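Long-range contacts in germination protein (Bacillus megaterium, PDB 6O59), which forms the N-terminal domain of the A subunit of the spore germinant receptor GerK3 and probably takes part in sensing the nutrients that trigger germination: residues Leu101-Ser110 against Arg119-Gly127; Gly245-Ala253 against Ile264-Phe272. All blocks are in the same frame, centred on the assembly; numbering follows the deposited sequence.

Contact 1 of 2, residues Leu101-Ser110 against Arg119-Gly127; sequences LLSSLMSGDS and RVLSVSTQG
S110 and V123 form an antiparallel hydrogen-bonded pair, each N–H answered by the other's carbonyl: S110 N to V123 O, 3.0 Å, and V123 N to S110 O, 3.0 Å. The pair joins strand 110-114, just after helix 98-106, to strand 120-124 in the five-stranded antiparallel sheet. A Schellman motif ends the helix, with G108 at positive phi as its C-prime residue. S104 O accepts D109 N and S107 OG from opposite faces of its plane, and G108 N bonds to L105 O, so the last helical turn closes on its own groups. The one side-chain bond between the segments joins S104 OG to S122 OG at 2.8 Å, hydroxyl to hydroxyl. D109 extends over V123 O, its OD1 3.4 Å from S124 CB without a hydrogen bond to that serine. S110 OG is satisfied outside the two segments, by N53 ND2. At the far end L101 has CG anti to the backbone N (chi1 -179°), which carries CD1 to V120 CG2 (3.5 Å), the two side chains crossing nearly at a right angle. The contact is therefore mainly polar: backbone bonds fix the register, and one serine pair ties the last helical turn to strand 120-124.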
ATOM      1  N   LEU A 101       3.126  13.053   7.506  1.00 77.13           N
ATOM      2  CA  LEU A 101       3.467  11.643   7.694  1.00 75.19           C
ATOM      3  C   LEU A 101       2.906  10.820   6.543  1.00 77.06           C
ATOM      4  O   LEU A 101       3.658  10.120   5.860  1.00 76.33           O
ATOM      5  CB  LEU A 101       2.922  11.124   9.050  1.00 76.37           C
ATOM      6  CG  LEU A 101       3.221   9.666   9.412  1.00 79.05           C
ATOM      7  CD1 LEU A 101       3.546   9.539  10.869  1.00 81.49           C
ATOM      8  CD2 LEU A 101       2.053   8.758   9.091  1.00 78.98           C
ATOM      9  N   LEU A 102       1.585  10.920   6.331  1.00 72.49           N
ATOM     10  CA  LEU A 102       0.886  10.134   5.331  1.00 70.42           C
ATOM     11  C   LEU A 102       1.368  10.416   3.914  1.00 72.56           C
ATOM     12  O   LEU A 102       1.579   9.462   3.169  1.00 72.06           O
ATOM     13  CB  LEU A 102      -0.632  10.308   5.443  1.00 71.73           C
ATOM     14  CG  LEU A 102      -1.284   9.604   6.637  1.00 76.26           C
ATOM     15  CD1 LEU A 102      -2.740  10.001   6.778  1.00 78.88           C
ATOM     16  CD2 LEU A 102      -1.117   8.090   6.569  1.00 72.77           C
ATOM     17  N   SER A 103       1.627  11.678   3.568  1.00 68.12           N
ATOM     18  CA  SER A 103       2.098  12.025   2.230  1.00 66.76           C
ATOM     19  C   SER A 103       3.484  11.446   1.965  1.00 68.69           C
ATOM     20  O   SER A 103       3.727  10.981   0.849  1.00 68.78           O
ATOM     21  CB  SER A 103       2.099  13.534   2.011  1.00 70.96           C
ATOM     22  OG  SER A 103       3.337  14.084   2.422  1.00 84.17           O
ATOM     23  N   SER A 104       4.376  11.443   2.976  1.00 63.97           N
ATOM     24  CA  SER A 104       5.729  10.905   2.819  1.00 62.82           C
ATOM     25  C   SER A 104       5.673   9.363   2.634  1.00 68.51           C
ATOM     26  O   SER A 104       6.359   8.804   1.762  1.00 67.26           O
ATOM     27  CB  SER A 104       6.615  11.321   3.988  1.00 65.98           C
ATOM     28  OG  SER A 104       6.966  10.251   4.848  1.00 76.58           O
ATOM     29  N   LEU A 105       4.797   8.700   3.413  1.00 66.11           N
ATOM     30  CA  LEU A 105       4.569   7.266   3.317  1.00 65.05           C
ATOM     31  C   LEU A 105       4.093   6.901   1.896  1.00 68.17           C
ATOM     32  O   LEU A 105       4.669   6.001   1.283  1.00 67.67           O
ATOM     33  CB  LEU A 105       3.531   6.841   4.382  1.00 65.84           C
ATOM     34  CG  LEU A 105       3.091   5.368   4.399  1.00 68.28           C
ATOM     35  CD1 LEU A 105       4.154   4.494   4.999  1.00 67.62           C
ATOM     36  CD2 LEU A 105       1.840   5.208   5.197  1.00 68.51           C
ATOM     37  N   MET A 106       3.089   7.639   1.362  1.00 65.09           N
ATOM     38  CA  MET A 106       2.494   7.395   0.038  1.00 65.35           C
ATOM     39  C   MET A 106       3.476   7.692  -1.094  1.00 72.84           C
ATOM     40  O   MET A 106       3.331   7.149  -2.190  1.00 75.08           O
ATOM     41  CB  MET A 106       1.195   8.202  -0.171  1.00 68.67           C
ATOM     42  CG  MET A 106       0.057   7.936   0.865  1.00 72.48           C
ATOM     43  SD  MET A 106      -0.032   6.310   1.690  1.00 74.78           S
ATOM     44  CE  MET A 106      -0.763   5.368   0.456  1.00 71.51           C
ATOM     45  N   SER A 107       4.491   8.521  -0.827  1.00 69.18           N
ATOM     46  CA  SER A 107       5.493   8.902  -1.817  1.00 68.00           C
ATOM     47  C   SER A 107       6.725   7.956  -1.799  1.00 71.33           C
ATOM     48  O   SER A 107       7.774   8.282  -2.362  1.00 71.98           O
ATOM     49  CB  SER A 107       5.914  10.350  -1.591  1.00 69.76           C
ATOM     50  OG  SER A 107       6.690  10.428  -0.412  1.00 75.78           O
ATOM     51  N   GLY A 108       6.584   6.797  -1.176  1.00 66.94           N
ATOM     52  CA  GLY A 108       7.661   5.819  -1.122  1.00 66.42           C
ATOM     53  C   GLY A 108       8.740   6.032  -0.085  1.00 72.06           C
ATOM     54  O   GLY A 108       9.837   5.495  -0.246  1.00 73.32           O
ATOM     55  N   ASP A 109       8.469   6.810   0.986  1.00 68.11           N
ATOM     56  CA  ASP A 109       9.469   6.988   2.046  1.00 67.12           C
ATOM     57  C   ASP A 109       9.322   5.888   3.078  1.00 69.71           C
ATOM     58  O   ASP A 109       8.305   5.188   3.098  1.00 70.93           O
ATOM     59  CB  ASP A 109       9.339   8.361   2.731  1.00 69.84           C
ATOM     60  CG  ASP A 109       9.869   9.570   1.980  1.00 79.24           C
ATOM     61  OD1 ASP A 109      10.395   9.398   0.861  1.00 79.87           O
ATOM     62  OD2 ASP A 109       9.759  10.687   2.514  1.00 86.98           O
ATOM     63  N   SER A 110      10.320   5.722   3.934  1.00 64.85           N
ATOM     64  CA  SER A 110      10.216   4.778   5.046  1.00 64.33           C
ATOM     65  C   SER A 110      10.082   5.581   6.320  1.00 68.45           C
ATOM     66  O   SER A 110      10.802   6.570   6.515  1.00 67.47           O
ATOM     67  CB  SER A 110      11.410   3.836   5.108  1.00 66.24           C
ATOM     68  OG  SER A 110      11.509   3.156   3.873  1.00 66.63           O
ATOM     69  N   ARG A 119       7.410  12.301  17.152  0.50 90.06           N
ATOM     70  CA  ARG A 119       7.943  12.903  15.903  0.50111.65           C
ATOM     71  C   ARG A 119       8.329  11.697  15.052  0.50135.80           C
ATOM     72  O   ARG A 119       8.879  10.738  15.617  0.50 99.80           O
ATOM     73  CB  ARG A 119       9.070  13.919  16.137  0.50115.36           C
ATOM     74  CG  ARG A 119       8.707  15.220  16.849  0.50125.34           C
ATOM     75  CD  ARG A 119       9.707  16.343  17.115  0.50126.24           C
ATOM     76  NE  ARG A 119       9.165  17.473  17.873  0.50121.70           N
ATOM     77  CZ  ARG A 119       9.867  18.514  18.322  0.50123.81           C
ATOM     78  NH1 ARG A 119      11.166  18.583  18.099  0.50 98.73           N
ATOM     79  NH2 ARG A 119       9.271  19.481  18.998  0.50110.22           N
ATOM     80  N   VAL A 120       7.993  11.707  13.768  1.00 84.27           N
ATOM     81  CA  VAL A 120       8.306  10.515  12.932  1.00 86.12           C
ATOM     82  C   VAL A 120       9.422  10.885  11.966  1.00 85.11           C
ATOM     83  O   VAL A 120       9.387  11.989  11.435  1.00 85.24           O
ATOM     84  CB  VAL A 120       7.046  10.013  12.214  1.00 93.24           C
ATOM     85  CG1 VAL A 120       7.366   9.066  11.080  1.00 96.08           C
ATOM     86  CG2 VAL A 120       6.099   9.355  13.194  1.00 94.14           C
ATOM     87  N   LEU A 121      10.387   9.989  11.795  1.00 78.27           N
ATOM     88  CA  LEU A 121      11.495  10.233  10.849  1.00 76.31           C
ATOM     89  C   LEU A 121      11.166   9.601   9.500  1.00 76.30           C
ATOM     90  O   LEU A 121      10.764   8.449   9.480  1.00 74.49           O
ATOM     91  CB  LEU A 121      12.769   9.623  11.432  1.00 76.85           C
ATOM     92  CG  LEU A 121      13.991   9.685  10.526  1.00 79.79           C
ATOM     93  CD1 LEU A 121      15.248   9.421  11.320  1.00 81.24           C
ATOM     94  CD2 LEU A 121      13.869   8.684   9.399  1.00 77.67           C
ATOM     95  N   SER A 122      11.294  10.387   8.436  1.00 73.04           N
ATOM     96  CA  SER A 122      11.123   9.939   7.045  1.00 72.22           C
ATOM     97  C   SER A 122      12.458   9.848   6.303  1.00 74.70           C
ATOM     98  O   SER A 122      13.260  10.786   6.352  1.00 76.43           O
ATOM     99  CB  SER A 122      10.196  10.887   6.279  1.00 77.54           C
ATOM    100  OG  SER A 122       8.859  10.881   6.754  1.00 87.35           O
ATOM    101  N   VAL A 123      12.672   8.762   5.569  1.00 67.57           N
ATOM    102  CA  VAL A 123      13.898   8.625   4.787  1.00 67.05           C
ATOM    103  C   VAL A 123      13.527   8.255   3.338  1.00 73.65           C
ATOM    104  O   VAL A 123      12.658   7.410   3.120  1.00 72.26           O
ATOM    105  CB  VAL A 123      14.943   7.662   5.428  1.00 69.74           C
ATOM    106  CG1 VAL A 123      14.353   6.301   5.800  1.00 68.24           C
ATOM    107  CG2 VAL A 123      16.191   7.521   4.570  1.00 69.37           C
ATOM    108  N   SER A 124      14.165   8.930   2.367  1.00 73.55           N
ATOM    109  CA  SER A 124      13.965   8.716   0.942  1.00 74.43           C
ATOM    110  C   SER A 124      15.199   8.076   0.286  1.00 81.85           C
ATOM    111  O   SER A 124      16.315   8.523   0.530  1.00 80.96           O
ATOM    112  CB  SER A 124      13.643  10.040   0.263  1.00 79.84           C
ATOM    113  OG  SER A 124      13.363   9.836  -1.114  1.00 93.68           O
ATOM    114  N   THR A 125      14.986   7.067  -0.586  1.00 83.60           N
ATOM    115  CA  THR A 125      16.046   6.357  -1.327  1.00 86.94           C
ATOM    116  C   THR A 125      16.019   6.726  -2.860  1.00 99.78           C
ATOM    117  O   THR A 125      16.941   6.345  -3.600  1.00100.60           O
ATOM    118  CB  THR A 125      15.962   4.839  -1.066  1.00 94.54           C
ATOM    119  OG1 THR A 125      15.947   4.610   0.350  1.00 89.13           O
ATOM    120  CG2 THR A 125      17.148   4.075  -1.659  1.00100.18           C
ATOM    121  N   GLN A 126      15.010   7.515  -3.315  1.00102.27           N
ATOM    122  CA  GLN A 126      14.914   7.976  -4.714  1.00105.60           C
ATOM    123  C   GLN A 126      15.457   9.450  -4.870  1.00114.27           C
ATOM    124  O   GLN A 126      15.756  10.113  -3.860  1.00113.68           O
ATOM    125  CB  GLN A 126      13.468   7.824  -5.276  1.00107.30           C
ATOM    126  CG  GLN A 126      12.367   8.718  -4.645  1.00132.49           C
ATOM    127  CD  GLN A 126      11.167   9.025  -5.546  1.00152.33           C
ATOM    128  OE1 GLN A 126      10.233   9.740  -5.149  1.00148.08           O
ATOM    129  NE2 GLN A 126      11.152   8.512  -6.778  1.00141.51           N
ATOM    130  N   GLY A 127      15.600   9.907  -6.129  1.00114.09           N
ATOM    131  CA  GLY A 127      16.097  11.242  -6.478  1.00115.79           C
ATOM    132  C   GLY A 127      15.405  11.969  -7.629  1.00121.87           C
ATOM    133  O   GLY A 127      15.792  13.096  -7.967  1.00122.22           O
TER

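Contact 2 of 2, residues Gly245-Ala253 against Ile264-Phe272; sequences GNLLEGRIA and IAPALFIQF
R251 reaches the chain leaving strand 262-265, where its NH2 donates to two successive carbonyls, A267 O at 2.8 Å and P266 O at 3.0 Å. These bonds border the open end of a beta hairpin, strands 252-256 and 262-265, entered from helix 240-248 through a Schellman motif at G250. The two acceptors are met differently: P266 O in its carbonyl plane, A267 O from well above its own. On the same guanidinium, NH1 forms a salt bridge with E249 OE1 (3.2 Å), and NE adds a weak bond to that oxygen. The group is thus held from two segments, which should fix its rotation and balance its charge.

I252 and A265 form an antiparallel hydrogen-bonded pair at the open end of the hairpin, with I252 N to A265 O at 3.0 Å and A265 N to I252 O at 2.9 Å; A253 and I264 follow as a non-hydrogen-bonded pair. Beyond A265, a cis peptide precedes P266 as the strand ends.

Packing spreads outward from the arginine. F269 CB lies over one guanidinium face and N246 ND2 over the opposite one, both toward the rim. The F269 side chain runs past R251 in the reverse direction, ring and guanidinium planes 44° apart, and E249 O lies at the ring edge. N246, in the last turn of helix 240-248, lays its CB and amide against I264, CG approaching I264 CG2 to 3.7 Å. On the face of the sheet carrying I252, that side chain packs on V197, V198 and I201 of helix 195-206. On the face I264 shares with A253, its CG1 is anti to the carbonyl carbon (chi1 -62°), beside the backbone N, and from there CD1 extends to 4.2 Å from A253 CB.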
ATOM      1  N   GLY A 245      -6.948   6.510 -13.665  1.00 61.71           N
ATOM      2  CA  GLY A 245      -8.054   7.347 -14.110  1.00 61.20           C
ATOM      3  C   GLY A 245      -9.399   6.835 -13.640  1.00 64.84           C
ATOM      4  O   GLY A 245     -10.196   7.609 -13.100  1.00 65.60           O
ATOM      5  N   ASN A 246      -9.648   5.512 -13.796  1.00 60.43           N
ATOM      6  CA  ASN A 246     -10.918   4.919 -13.354  1.00 60.60           C
ATOM      7  C   ASN A 246     -11.058   4.923 -11.834  1.00 65.66           C
ATOM      8  O   ASN A 246     -12.169   5.118 -11.327  1.00 66.84           O
ATOM      9  CB  ASN A 246     -11.102   3.522 -13.895  1.00 58.64           C
ATOM     10  CG  ASN A 246     -11.401   3.516 -15.366  1.00 73.44           C
ATOM     11  OD1 ASN A 246     -10.639   2.986 -16.172  1.00 63.26           O
ATOM     12  ND2 ASN A 246     -12.506   4.125 -15.761  1.00 71.09           N
ATOM     13  N   LEU A 247      -9.939   4.759 -11.106  1.00 61.55           N
ATOM     14  CA  LEU A 247      -9.963   4.820  -9.643  1.00 61.54           C
ATOM     15  C   LEU A 247     -10.389   6.217  -9.174  1.00 68.32           C
ATOM     16  O   LEU A 247     -11.185   6.308  -8.244  1.00 70.78           O
ATOM     17  CB  LEU A 247      -8.617   4.425  -9.015  1.00 59.73           C
ATOM     18  CG  LEU A 247      -8.282   2.945  -9.000  1.00 61.03           C
ATOM     19  CD1 LEU A 247      -6.822   2.755  -8.694  1.00 61.52           C
ATOM     20  CD2 LEU A 247      -9.168   2.159  -8.033  1.00 57.23           C
ATOM     21  N   LEU A 248      -9.930   7.285  -9.862  1.00 63.56           N
ATOM     22  CA  LEU A 248     -10.299   8.664  -9.516  1.00 64.78           C
ATOM     23  C   LEU A 248     -11.753   8.978  -9.902  1.00 70.90           C
ATOM     24  O   LEU A 248     -12.292   9.987  -9.447  1.00 73.04           O
ATOM     25  CB  LEU A 248      -9.347   9.698 -10.143  1.00 64.43           C
ATOM     26  CG  LEU A 248      -7.888   9.624  -9.696  1.00 67.15           C
ATOM     27  CD1 LEU A 248      -6.977  10.147 -10.761  1.00 66.47           C
ATOM     28  CD2 LEU A 248      -7.659  10.331  -8.365  1.00 68.40           C
ATOM     29  N   GLU A 249     -12.390   8.112 -10.714  1.00 66.53           N
ATOM     30  CA  GLU A 249     -13.800   8.255 -11.116  1.00 66.74           C
ATOM     31  C   GLU A 249     -14.754   7.574 -10.121  1.00 72.30           C
ATOM     32  O   GLU A 249     -15.956   7.775 -10.227  1.00 74.57           O
ATOM     33  CB  GLU A 249     -14.042   7.632 -12.506  1.00 66.28           C
ATOM     34  CG  GLU A 249     -13.534   8.420 -13.689  1.00 73.53           C
ATOM     35  CD  GLU A 249     -13.515   7.643 -14.991  1.00105.43           C
ATOM     36  OE1 GLU A 249     -14.440   6.827 -15.223  1.00 93.11           O
ATOM     37  OE2 GLU A 249     -12.569   7.855 -15.784  1.00113.21           O
ATOM     38  N   GLY A 250     -14.234   6.736  -9.218  1.00 66.81           N
ATOM     39  CA  GLY A 250     -15.062   5.988  -8.274  1.00 67.62           C
ATOM     40  C   GLY A 250     -15.222   4.509  -8.602  1.00 72.76           C
ATOM     41  O   GLY A 250     -16.047   3.820  -7.986  1.00 73.72           O
ATOM     42  N   ARG A 251     -14.426   4.003  -9.572  1.00 67.48           N
ATOM     43  CA  ARG A 251     -14.454   2.608  -9.989  1.00 65.73           C
ATOM     44  C   ARG A 251     -13.508   1.782  -9.124  1.00 70.49           C
ATOM     45  O   ARG A 251     -12.738   2.340  -8.329  1.00 70.71           O
ATOM     46  CB  ARG A 251     -14.108   2.457 -11.477  1.00 63.28           C
ATOM     47  CG  ARG A 251     -14.945   3.350 -12.372  1.00 68.52           C
ATOM     48  CD  ARG A 251     -15.309   2.684 -13.674  1.00 64.59           C
ATOM     49  NE  ARG A 251     -15.533   3.713 -14.679  1.00 65.28           N
ATOM     50  CZ  ARG A 251     -15.816   3.481 -15.950  1.00 72.21           C
ATOM     51  NH1 ARG A 251     -15.957   4.490 -16.796  1.00 58.65           N
ATOM     52  NH2 ARG A 251     -15.921   2.238 -16.398  1.00 57.05           N
ATOM     53  N   ILE A 252     -13.598   0.447  -9.279  1.00 66.44           N
ATOM     54  CA  ILE A 252     -12.865  -0.569  -8.539  1.00 65.61           C
ATOM     55  C   ILE A 252     -11.889  -1.293  -9.488  1.00 69.63           C
ATOM     56  O   ILE A 252     -12.290  -1.714 -10.578  1.00 70.24           O
ATOM     57  CB  ILE A 252     -13.880  -1.555  -7.855  1.00 69.41           C
ATOM     58  CG1 ILE A 252     -14.640  -0.875  -6.708  1.00 71.42           C
ATOM     59  CG2 ILE A 252     -13.202  -2.853  -7.344  1.00 69.47           C
ATOM     60  CD1 ILE A 252     -15.905  -0.166  -7.075  1.00 79.31           C
ATOM     61  N   ALA A 253     -10.621  -1.435  -9.064  1.00 64.76           N
ATOM     62  CA  ALA A 253      -9.596  -2.145  -9.838  1.00 63.45           C
ATOM     63  C   ALA A 253      -9.306  -3.527  -9.202  1.00 66.18           C
ATOM     64  O   ALA A 253      -9.156  -3.630  -7.993  1.00 64.72           O
ATOM     65  CB  ALA A 253      -8.320  -1.313  -9.941  1.00 63.34           C
ATOM     66  N   ILE A 264     -11.093  -3.353 -14.498  1.00 63.94           N
ATOM     67  CA  ILE A 264     -11.896  -2.203 -14.052  1.00 62.08           C
ATOM     68  C   ILE A 264     -13.337  -2.640 -13.967  1.00 65.60           C
ATOM     69  O   ILE A 264     -13.854  -3.260 -14.904  1.00 64.57           O
ATOM     70  CB  ILE A 264     -11.703  -1.003 -15.013  1.00 63.89           C
ATOM     71  CG1 ILE A 264     -10.222  -0.510 -15.053  1.00 61.70           C
ATOM     72  CG2 ILE A 264     -12.701   0.149 -14.742  1.00 66.35           C
ATOM     73  CD1 ILE A 264      -9.623  -0.027 -13.756  1.00 64.85           C
ATOM     74  N   ALA A 265     -13.979  -2.346 -12.832  1.00 63.93           N
ATOM     75  CA  ALA A 265     -15.382  -2.693 -12.619  1.00 65.25           C
ATOM     76  C   ALA A 265     -16.163  -1.545 -11.941  1.00 69.21           C
ATOM     77  O   ALA A 265     -15.669  -0.928 -10.997  1.00 68.26           O
ATOM     78  CB  ALA A 265     -15.497  -3.976 -11.802  1.00 66.57           C
ATOM     79  N   PRO A 266     -17.399  -1.246 -12.398  1.00 67.68           N
ATOM     80  CA  PRO A 266     -18.109  -1.815 -13.557  1.00 67.56           C
ATOM     81  C   PRO A 266     -17.556  -1.172 -14.837  1.00 69.49           C
ATOM     82  O   PRO A 266     -17.103  -0.024 -14.794  1.00 67.71           O
ATOM     83  CB  PRO A 266     -19.588  -1.458 -13.273  1.00 71.29           C
ATOM     84  CG  PRO A 266     -19.606  -0.735 -11.931  1.00 76.42           C
ATOM     85  CD  PRO A 266     -18.218  -0.197 -11.771  1.00 70.66           C
ATOM     86  N   ALA A 267     -17.548  -1.913 -15.960  1.00 65.90           N
ATOM     87  CA  ALA A 267     -17.015  -1.397 -17.229  1.00 64.95           C
ATOM     88  C   ALA A 267     -17.864  -0.220 -17.761  1.00 69.54           C
ATOM     89  O   ALA A 267     -17.306   0.733 -18.295  1.00 69.11           O
ATOM     90  CB  ALA A 267     -16.931  -2.509 -18.261  1.00 65.56           C
ATOM     91  N   LEU A 268     -19.189  -0.268 -17.571  1.00 67.18           N
ATOM     92  CA  LEU A 268     -20.090   0.818 -17.941  1.00 68.84           C
ATOM     93  C   LEU A 268     -20.553   1.474 -16.638  1.00 79.02           C
ATOM     94  O   LEU A 268     -21.249   0.842 -15.835  1.00 81.53           O
ATOM     95  CB  LEU A 268     -21.256   0.331 -18.818  1.00 69.55           C
ATOM     96  CG  LEU A 268     -22.131   1.392 -19.463  1.00 73.67           C
ATOM     97  CD1 LEU A 268     -21.368   2.187 -20.527  1.00 72.00           C
ATOM     98  CD2 LEU A 268     -23.361   0.771 -20.054  1.00 76.20           C
ATOM     99  N   PHE A 269     -20.062   2.699 -16.396  1.00 76.43           N
ATOM    100  CA  PHE A 269     -20.267   3.470 -15.181  1.00 78.27           C
ATOM    101  C   PHE A 269     -20.444   4.940 -15.549  1.00 82.48           C
ATOM    102  O   PHE A 269     -19.462   5.669 -15.732  1.00 80.22           O
ATOM    103  CB  PHE A 269     -19.054   3.250 -14.264  1.00 79.64           C
ATOM    104  CG  PHE A 269     -19.174   3.692 -12.829  1.00 83.73           C
ATOM    105  CD1 PHE A 269     -19.952   2.980 -11.928  1.00 89.39           C
ATOM    106  CD2 PHE A 269     -18.432   4.763 -12.352  1.00 87.11           C
ATOM    107  CE1 PHE A 269     -20.047   3.374 -10.594  1.00 92.11           C
ATOM    108  CE2 PHE A 269     -18.516   5.150 -11.015  1.00 91.70           C
ATOM    109  CZ  PHE A 269     -19.319   4.449 -10.142  1.00 91.27           C
ATOM    110  N   ILE A 270     -21.714   5.356 -15.693  1.00 81.02           N
ATOM    111  CA  ILE A 270     -22.089   6.705 -16.099  1.00 82.40           C
ATOM    112  C   ILE A 270     -22.515   7.510 -14.868  1.00 91.56           C
ATOM    113  O   ILE A 270     -23.508   7.165 -14.221  1.00 93.57           O
ATOM    114  CB  ILE A 270     -23.191   6.662 -17.202  1.00 85.74           C
ATOM    115  CG1 ILE A 270     -22.720   5.819 -18.418  1.00 83.98           C
ATOM    116  CG2 ILE A 270     -23.575   8.077 -17.631  1.00 86.05           C
ATOM    117  CD1 ILE A 270     -23.791   5.238 -19.298  1.00 87.88           C
ATOM    118  N   GLN A 271     -21.770   8.592 -14.562  1.00 90.14           N
ATOM    119  CA  GLN A 271     -22.052   9.440 -13.399  1.00 93.38           C
ATOM    120  C   GLN A 271     -22.629  10.826 -13.772  1.00101.26           C
ATOM    121  O   GLN A 271     -22.362  11.338 -14.861  1.00101.17           O
ATOM    122  CB  GLN A 271     -20.788   9.622 -12.549  1.00 93.60           C
ATOM    123  CG  GLN A 271     -20.212   8.317 -11.995  1.00111.85           C
ATOM    124  CD  GLN A 271     -19.397   8.537 -10.741  1.00136.74           C
ATOM    125  OE1 GLN A 271     -19.799   8.141  -9.646  1.00132.71           O
ATOM    126  NE2 GLN A 271     -18.242   9.191 -10.856  1.00130.57           N
ATOM    127  N   PHE A 272     -23.410  11.430 -12.845  1.00100.55           N
ATOM    128  CA  PHE A 272     -24.017  12.755 -13.005  1.00133.98           C
ATOM    129  C   PHE A 272     -23.881  13.563 -11.720  1.00163.42           C
ATOM    130  O   PHE A 272     -22.910  14.297 -11.554  1.00127.87           O
ATOM    131  CB  PHE A 272     -25.498  12.649 -13.403  1.00138.12           C
ATOM    132  CG  PHE A 272     -25.782  11.840 -14.649  1.00138.14           C
ATOM    133  CD1 PHE A 272     -25.546  12.372 -15.914  1.00140.44           C
ATOM    134  CD2 PHE A 272     -26.305  10.556 -14.559  1.00139.50           C
ATOM    135  CE1 PHE A 272     -25.816  11.625 -17.066  1.00140.00           C
ATOM    136  CE2 PHE A 272     -26.584   9.815 -15.711  1.00141.09           C
ATOM    137  CZ  PHE A 272     -26.344  10.358 -16.957  1.00138.51           C
TER

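Contact 1 comes first along the chain and closes before contact 2 opens. Their centres lie 29 Å apart, with nearest atoms about 11 Å apart, so the two do not touch. Each belongs to its own five-stranded antiparallel sheet: contact 1 to the sheet with outermost strands 27-34 and 91-95, contact 2 to the one with outermost strands 169-176 and 235-237. The sheets have the same strand order, 1-2-4-5-3, and both contacts fall at the equivalent place, where helix 98-106 or helix 240-248 leads through a Schellman motif into the fourth strand beside the fifth. The same local connection is seen in both sheets, consistent with two similarly built halves of this N-terminal domain.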